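Local atomic coordinates of protein CbbY (Rhodobacter sphaeroides, PDB entry 4UAS), a protein that dephosphorylates xylulose-1,5-bisphosphate, a potent Rubisco inhibitor that Rubisco itself produces, in a highly selective magnesium-dependent reaction giving xylulose 5-phosphate and phosphate. Residues F130-P133 / A134-F138; A143-V147 / A148-P152; S153-I156 / Y157-A160. One frame throughout, in Å; residues are numbered along the deposited sequence.

Contact 1. Residues F130-P133 / A134-F138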
loop_
_atom_site.group_PDB
_atom_site.type_symbol
_atom_site.label_atom_id
_atom_site.label_comp_id
_atom_site.label_asym_id
_atom_site.label_seq_id
_atom_site.Cartn_x
_atom_site.Cartn_y
_atom_site.Cartn_z
ATOM N N PHE A 130 -8.615 -5.746 -10.749
ATOM C CA PHE A 130 -9.615 -6.679 -10.343
ATOM C C PHE A 130 -10.833 -6.622 -11.269
ATOM O O PHE A 130 -11.634 -7.555 -11.260
ATOM C CB PHE A 130 -10.051 -6.536 -8.885
ATOM C CG PHE A 130 -9.039 -6.924 -7.814
ATOM C CD1 PHE A 130 -8.892 -8.281 -7.455
ATOM C CD2 PHE A 130 -8.340 -6.015 -7.120
ATOM C CE1 PHE A 130 -8.026 -8.646 -6.506
ATOM C CE2 PHE A 130 -7.498 -6.392 -6.149
ATOM C CZ PHE A 130 -7.342 -7.685 -5.830
ATOM N N GLY A 131 -11.043 -5.510 -12.010
ATOM C CA GLY A 131 -12.161 -5.250 -12.867
ATOM C C GLY A 131 -13.459 -4.936 -12.134
ATOM O O GLY A 131 -14.539 -5.203 -12.637
ATOM N N HIS A 132 -13.320 -4.456 -10.888
ATOM C CA HIS A 132 -14.482 -4.061 -10.035
ATOM C C HIS A 132 -14.156 -2.820 -9.235
ATOM O O HIS A 132 -12.993 -2.557 -8.927
ATOM C CB HIS A 132 -14.706 -5.201 -9.016
ATOM C CG HIS A 132 -15.136 -6.522 -9.614
ATOM N ND1 HIS A 132 -16.339 -6.686 -10.220
ATOM C CD2 HIS A 132 -14.477 -7.703 -9.753
ATOM C CE1 HIS A 132 -16.436 -7.920 -10.673
ATOM N NE2 HIS A 132 -15.315 -8.563 -10.411
ATOM N N PRO A 133 -15.189 -2.054 -8.794
ATOM C CA PRO A 133 -14.947 -1.058 -7.734
ATOM C C PRO A 133 -14.392 -1.715 -6.471
ATOM O O PRO A 133 -14.659 -2.920 -6.265
ATOM C CB PRO A 133 -16.356 -0.494 -7.445
ATOM C CG PRO A 133 -17.288 -1.464 -8.054
ATOM C CD PRO A 133 -16.611 -2.254 -9.090
ATOM N N ALA A 134 -13.609 -0.990 -5.721
ATOM C CA ALA A 134 -12.927 -1.591 -4.596
ATOM C C ALA A 134 -13.850 -2.260 -3.615
ATOM O O ALA A 134 -13.498 -3.281 -2.980
ATOM C CB ALA A 134 -12.091 -0.530 -3.930
ATOM N N ARG A 135 -15.042 -1.667 -3.428
ATOM C CA ARG A 135 -15.967 -2.118 -2.412
ATOM C C ARG A 135 -16.654 -3.430 -2.818
ATOM O O ARG A 135 -17.293 -4.049 -1.971
ATOM C CB ARG A 135 -16.933 -0.949 -2.037
ATOM C CG ARG A 135 -16.119 0.180 -1.350
ATOM C CD ARG A 135 -16.881 1.490 -1.000
ATOM N NE ARG A 135 -15.941 2.554 -0.675
ATOM C CZ ARG A 135 -15.314 2.733 0.496
ATOM N NH1 ARG A 135 -15.633 1.961 1.569
ATOM N NH2 ARG A 135 -14.381 3.681 0.625
ATOM N N GLU A 136 -16.505 -3.880 -4.074
ATOM C CA GLU A 136 -16.893 -5.214 -4.411
ATOM C C GLU A 136 -15.878 -6.317 -4.165
ATOM O O GLU A 136 -16.181 -7.504 -4.310
ATOM C CB GLU A 136 -17.295 -5.252 -5.922
ATOM C CG GLU A 136 -18.592 -4.518 -6.208
ATOM C CD GLU A 136 -19.031 -4.589 -7.669
ATOM O OE1 GLU A 136 -18.602 -5.525 -8.390
ATOM O OE2 GLU A 136 -19.841 -3.712 -7.990
ATOM N N ILE A 137 -14.631 -5.908 -3.904
ATOM C CA ILE A 137 -13.544 -6.834 -3.575
ATOM C C ILE A 137 -13.334 -6.903 -2.081
ATOM O O ILE A 137 -13.251 -7.987 -1.536
ATOM C CB ILE A 137 -12.238 -6.459 -4.300
ATOM C CG1 ILE A 137 -12.463 -6.359 -5.818
ATOM C CG2 ILE A 137 -11.090 -7.446 -4.011
ATOM C CD1 ILE A 137 -12.875 -7.650 -6.452
ATOM N N PHE A 138 -13.240 -5.712 -1.440
ATOM C CA PHE A 138 -12.879 -5.617 -0.014
ATOM C C PHE A 138 -14.114 -5.206 0.785
ATOM O O PHE A 138 -14.810 -4.231 0.451
ATOM C CB PHE A 138 -11.751 -4.626 0.141
ATOM C CG PHE A 138 -10.513 -5.068 -0.610
ATOM C CD1 PHE A 138 -9.691 -6.072 -0.091
ATOM C CD2 PHE A 138 -10.156 -4.498 -1.807
ATOM C CE1 PHE A 138 -8.582 -6.507 -0.814
ATOM C CE2 PHE A 138 -9.059 -4.927 -2.532
ATOM C CZ PHE A 138 -8.253 -5.930 -2.035
#

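Contact 2. Residues A143-V147 / A148-P152. With PO4 (phosphate ion), chain C.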
loop_
_atom_site.group_PDB
_atom_site.type_symbol
_atom_site.label_atom_id
_atom_site.label_comp_id
_atom_site.label_asym_id
_atom_site.label_seq_id
_atom_site.Cartn_x
_atom_site.Cartn_y
_atom_site.Cartn_z
ATOM N N ALA A 143 -7.802 3.601 4.485
ATOM C CA ALA A 143 -6.846 4.242 3.562
ATOM C C ALA A 143 -6.522 5.664 3.987
ATOM O O ALA A 143 -7.293 6.305 4.699
ATOM C CB ALA A 143 -7.371 4.201 2.144
ATOM N N GLY A 144 -5.401 6.173 3.517
ATOM C CA GLY A 144 -5.160 7.611 3.431
ATOM C C GLY A 144 -5.192 8.280 4.806
ATOM O O GLY A 144 -4.594 7.853 5.747
ATOM N N ASP A 145 -5.952 9.367 4.859
ATOM C CA ASP A 145 -6.048 10.200 6.027
ATOM C C ASP A 145 -7.165 9.782 6.950
ATOM O O ASP A 145 -7.606 10.543 7.823
ATOM C CB ASP A 145 -6.161 11.669 5.623
ATOM C CG ASP A 145 -4.969 12.203 4.860
ATOM O OD1 ASP A 145 -3.936 11.476 4.564
ATOM O OD2 ASP A 145 -5.009 13.355 4.429
ATOM N N MET A 146 -7.604 8.545 6.878
ATOM C CA MET A 146 -8.577 7.994 7.819
ATOM C C MET A 146 -8.046 7.879 9.239
ATOM O O MET A 146 -8.828 7.744 10.165
ATOM C CB MET A 146 -9.195 6.681 7.331
ATOM C CG MET A 146 -10.043 6.833 6.100
ATOM S SD MET A 146 -10.645 5.232 5.513
ATOM C CE MET A 146 -11.083 5.667 3.795
ATOM N N VAL A 147 -6.731 7.867 9.375
ATOM C CA VAL A 147 -6.100 7.973 10.660
ATOM C C VAL A 147 -5.107 9.126 10.621
ATOM O O VAL A 147 -4.603 9.496 9.574
ATOM C CB VAL A 147 -5.395 6.666 11.104
ATOM C CG1 VAL A 147 -6.392 5.534 11.257
ATOM C CG2 VAL A 147 -4.309 6.259 10.166
ATOM N N ALA A 148 -4.735 9.671 11.778
ATOM C CA ALA A 148 -3.789 10.780 11.882
ATOM C C ALA A 148 -2.328 10.358 11.683
ATOM O O ALA A 148 -1.527 11.137 11.176
ATOM C CB ALA A 148 -3.923 11.483 13.206
ATOM N N GLU A 149 -1.994 9.149 12.128
ATOM C CA GLU A 149 -0.612 8.666 12.082
ATOM C C GLU A 149 -0.533 7.453 11.155
ATOM O O GLU A 149 -1.206 6.463 11.394
ATOM C CB GLU A 149 -0.177 8.286 13.489
ATOM C CG GLU A 149 -0.280 9.313 14.541
ATOM C CD GLU A 149 0.634 10.433 14.324
ATOM O OE1 GLU A 149 1.709 10.234 13.764
ATOM O OE2 GLU A 149 0.256 11.550 14.830
ATOM N N LYS A 150 0.275 7.579 10.113
ATOM C CA LYS A 150 0.409 6.548 9.100
ATOM C C LYS A 150 1.475 5.513 9.509
ATOM O O LYS A 150 2.239 5.681 10.469
ATOM C CB LYS A 150 0.745 7.148 7.715
ATOM C CG LYS A 150 -0.448 7.966 7.151
ATOM C CD LYS A 150 -0.079 8.503 5.771
ATOM C CE LYS A 150 -1.227 9.028 4.972
ATOM N NZ LYS A 150 -1.762 10.239 5.603
ATOM N N LYS A 151 1.455 4.390 8.799
ATOM C CA LYS A 151 2.451 3.324 9.011
ATOM C C LYS A 151 3.834 3.974 9.107
ATOM O O LYS A 151 4.167 4.848 8.302
ATOM C CB LYS A 151 2.407 2.287 7.889
ATOM C CG LYS A 151 1.038 1.601 7.714
ATOM C CD LYS A 151 1.107 0.497 6.647
ATOM C CE LYS A 151 -0.240 0.079 6.140
ATOM N NZ LYS A 151 -0.121 -0.824 4.961
ATOM N N PRO A 152 4.660 3.623 10.089
ATOM C CA PRO A 152 4.614 2.412 10.912
ATOM C C PRO A 152 3.655 2.418 12.094
ATOM O O PRO A 152 3.534 1.411 12.783
ATOM C CB PRO A 152 6.058 2.289 11.426
ATOM C CG PRO A 152 6.515 3.724 11.508
ATOM C CD PRO A 152 5.935 4.365 10.274
HETATM P P PO4 C . 0.911 1.122 1.286
HETATM O O1 PO4 C . 0.663 1.459 2.813
HETATM O O2 PO4 C . 1.287 2.485 0.571
HETATM O O3 PO4 C . -0.265 0.548 0.514
HETATM O O4 PO4 C . 2.171 0.207 1.112
HETATM O O HOH W 1 -2.650 10.789 8.179
#

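Contact 3. Residues S153-I156 / Y157-A160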
loop_
_atom_site.group_PDB
_atom_site.type_symbol
_atom_site.label_atom_id
_atom_site.label_comp_id
_atom_site.label_asym_id
_atom_site.label_seq_id
_atom_site.Cartn_x
_atom_site.Cartn_y
_atom_site.Cartn_z
ATOM N N SER A 153 2.919 3.504 12.326
ATOM C CA SER A 153 1.861 3.437 13.338
ATOM C C SER A 153 0.884 2.351 12.965
ATOM O O SER A 153 0.451 2.253 11.816
ATOM C CB SER A 153 1.063 4.747 13.435
ATOM O OG SER A 153 -0.106 4.543 14.219
ATOM N N PRO A 154 0.426 1.544 13.961
ATOM C CA PRO A 154 -0.622 0.519 13.707
ATOM C C PRO A 154 -2.025 1.086 13.495
ATOM O O PRO A 154 -2.926 0.280 13.262
ATOM C CB PRO A 154 -0.570 -0.343 14.981
ATOM C CG PRO A 154 0.787 -0.061 15.570
ATOM C CD PRO A 154 0.988 1.409 15.310
ATOM N N ASP A 155 -2.216 2.398 13.638
ATOM C CA ASP A 155 -3.588 2.905 13.684
ATOM C C ASP A 155 -4.449 2.499 12.491
ATOM O O ASP A 155 -5.632 2.246 12.690
ATOM C CB ASP A 155 -3.558 4.386 13.923
ATOM C CG ASP A 155 -3.116 4.718 15.400
ATOM O OD1 ASP A 155 -3.077 3.755 16.240
ATOM O OD2 ASP A 155 -2.913 5.890 15.700
ATOM N N ILE A 156 -3.925 2.446 11.272
ATOM C CA ILE A 156 -4.745 2.103 10.139
ATOM C C ILE A 156 -5.228 0.637 10.247
ATOM O O ILE A 156 -6.346 0.308 9.830
ATOM C CB ILE A 156 -3.991 2.347 8.817
ATOM C CG1 ILE A 156 -4.950 2.410 7.634
ATOM C CG2 ILE A 156 -2.827 1.406 8.613
ATOM C CD1 ILE A 156 -5.926 3.592 7.680
ATOM N N TYR A 157 -4.391 -0.266 10.766
ATOM C CA TYR A 157 -4.796 -1.630 11.021
ATOM C C TYR A 157 -5.810 -1.744 12.122
ATOM O O TYR A 157 -6.754 -2.529 12.055
ATOM C CB TYR A 157 -3.582 -2.531 11.294
ATOM C CG TYR A 157 -2.812 -2.977 10.056
ATOM C CD1 TYR A 157 -1.583 -2.484 9.719
ATOM C CD2 TYR A 157 -3.356 -3.956 9.246
ATOM C CE1 TYR A 157 -0.898 -2.946 8.589
ATOM C CE2 TYR A 157 -2.703 -4.425 8.139
ATOM C CZ TYR A 157 -1.485 -3.913 7.787
ATOM O OH TYR A 157 -0.839 -4.428 6.707
ATOM N N ARG A 158 -5.630 -0.961 13.194
ATOM C CA ARG A 158 -6.644 -0.912 14.262
ATOM C C ARG A 158 -7.986 -0.446 13.750
ATOM O O ARG A 158 -9.025 -1.002 14.151
ATOM C CB ARG A 158 -6.145 -0.030 15.392
ATOM C CG ARG A 158 -4.917 -0.592 16.096
ATOM C CD ARG A 158 -4.337 0.332 17.139
ATOM N NE ARG A 158 -3.212 -0.287 17.811
ATOM C CZ ARG A 158 -2.103 0.303 18.178
ATOM N NH1 ARG A 158 -1.859 1.599 17.926
ATOM N NH2 ARG A 158 -1.210 -0.432 18.802
ATOM N N LEU A 159 -7.990 0.530 12.862
ATOM C CA LEU A 159 -9.247 0.995 12.241
ATOM C C LEU A 159 -9.883 -0.146 11.469
ATOM O O LEU A 159 -11.067 -0.452 11.622
ATOM C CB LEU A 159 -8.939 2.198 11.347
ATOM C CG LEU A 159 -10.054 2.605 10.394
ATOM C CD1 LEU A 159 -11.342 2.902 11.058
ATOM C CD2 LEU A 159 -9.580 3.679 9.441
ATOM N N ALA A 160 -9.104 -0.802 10.584
ATOM C CA ALA A 160 -9.630 -1.860 9.772
ATOM C C ALA A 160 -10.205 -2.972 10.626
ATOM O O ALA A 160 -11.275 -3.531 10.304
ATOM C CB ALA A 160 -8.531 -2.389 8.861
#

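Contact 1. Residues F130-P133 / A134-F138
Phe130 and Ile137 meet through matching first torsions: CG of Phe130 (chi1 -69°) and CG1 of Ile137 each stand anti to their own carbonyl carbon, which leaves the CG2 methyl of Ile137 anti to its backbone N. That methyl lies over the centre of the Phe130 ring, with Ile137 CG2 4.0 Å from the ring centroid and almost on the ring normal, a CH-pi contact. The other branch of the isoleucine runs back toward the start of the turn and puts CD1 3.7 Å from His132 CD2, against Phe130 CB as well. Phe138 completes the cluster: its edge is turned toward the face of Phe130 in an offset edge-to-face pair, centroids 5.9 Å apart and planes at 87°. Ile137 CG2 also lies 3.6 Å above the Phe138 ring plane, near the rim, and so fills the corner between the two rings. On the exposed side the extended Glu136 passes the Pro133 ring, with Glu136 OE2 3.4 Å from Pro133 CG, and carries OE1 to 3.1 Å from His132 ND1. Glu136 N bonds to Pro133 O (3.0 Å), and Ala134 O accepts from both Ile137 N and Phe138 N, so the chain turns helically without forming a regular helix. Ala134 N is bound by Glu123 OE1 of helix 119-129, and Phe138 packs on Leu111 and Val113 of strand 110-114. With an alanine in place of Phe130, the Ile137 methyl and the Phe138 edge would probably lose the face they share, and a gap would open where the ring had been. The contact thus divides a loop between helix and strand into an apolar inner side, held by ring and methyl packing, and a polar outer side of imidazole and carboxylate.

Contact 2. Residues A143-V147 / A148-P152
Lys150 NZ grips Asp145 OD1 at 2.7 Å, a salt bridge that reaches the carboxylate oxygen on its anti side and 33° out of the carboxylate plane. The same ammonium donates to a water at 2.8 Å from Lys150 NZ, and this water lies 2.7 Å from Val147 O, with a weak bond to Ala148 O. The lysine runs extended until its last torsion, chi4 67°, which bends NZ toward the aspartate and leaves Lys150 CE 3.6 Å from Gly144 O. Nearby, Val147 CG2 lies 3.3 Å from Glu149 O. The turn carrying Asp145 is closed by Met146 N, bonded to Ala143 O at 3.1 Å, and weakly by Ala143 N to Met146 SD. Glu53 OE2 gives Lys150 a second salt bridge, while Lys52 NZ takes Asp145 OD2, so charges alternate along Lys52, Asp145, Lys150 and Glu53, the two outer residues being substrate-binding. Lys151, extended beyond CG, diverges from Lys150 by roughly a right angle and enters the active site, where its NZ donates to phosphate O1 (3.2 Å from Lys151 NZ) and pairs with both Asp8, the probable nucleophile, and Glu175. This is consistent with the motif III lysine of HAD hydrolases, which balances charge around nucleophile and phosphate. A cis peptide bond leads from it into Pro152. The loop leaves strand 140-142 and enters helix 155-164: Met146 packs on Leu159, Val147 on Ile156, and Lys151 on Ile156 and Tyr157, while Pro152 touches helix 178-186 through Asn179 and Arg182.

Contact 3. Residues S153-I156 / Y157-A160
Arg158 lies alongside Pro154 at the first turn of helix 155-164. Its CB lies 3.6 Å from Asp155 O; chi1 -65° sets CG anti to the carbonyl carbon, 3.6 Å from Pro154 O, whence the extended chain follows the proline ring. CD of Arg158 nears Asp155 OD1 at 3.8 Å; NE comes 3.9 Å from Pro154 CB. At the end, Arg158 CZ is 3.6 Å from Pro154 CB, which sits over the centre of one guanidinium face. NH1 of Arg158 donates to Asp155 OD1 at 3.0 Å, the carboxylate oxygen lying in the guanidinium plane, at its edge. NH2 reaches a weak bond to Gly186 O. Pro154 CB over its face and Asp155 OD1 at its edge limit how the guanidinium can turn. In the backbone, Arg158 N bonds to Pro154 O (3.0 Å) in the first of the regular helical bonds, and Ser153 OG caps the start by accepting from Asp155 N at 3.1 Å. The helix lies on the parallel sheet: Ile156, Leu159 and Ala160 cover Ala142 of strand 140-142, while Tyr157 packs on Leu6 of strand 4-7 and on helix 178-186, its OH bonded to Glu175 at the end of strand 171-175.

The three contacts follow one another in series along the chain; none encloses or crosses another. Contact 1 closes the loop that leaves helix 119-129 and turns into strand 140-142, the outermost strand on its side of the sheet. Beyond that strand, contact 2 shapes the loop that passes the active site, and contact 3 begins the following helix, 155-164, which packs against the sheet. Contact 1 stands apart, its centre about 21 Å from the centres of both others. Contacts 2 and 3 touch: Val147 CG1 lies 3.7 Å from Asp155 O, and Ile156 CD1 packs against Ala143 N, tying the loop beside the active site to the helix it feeds.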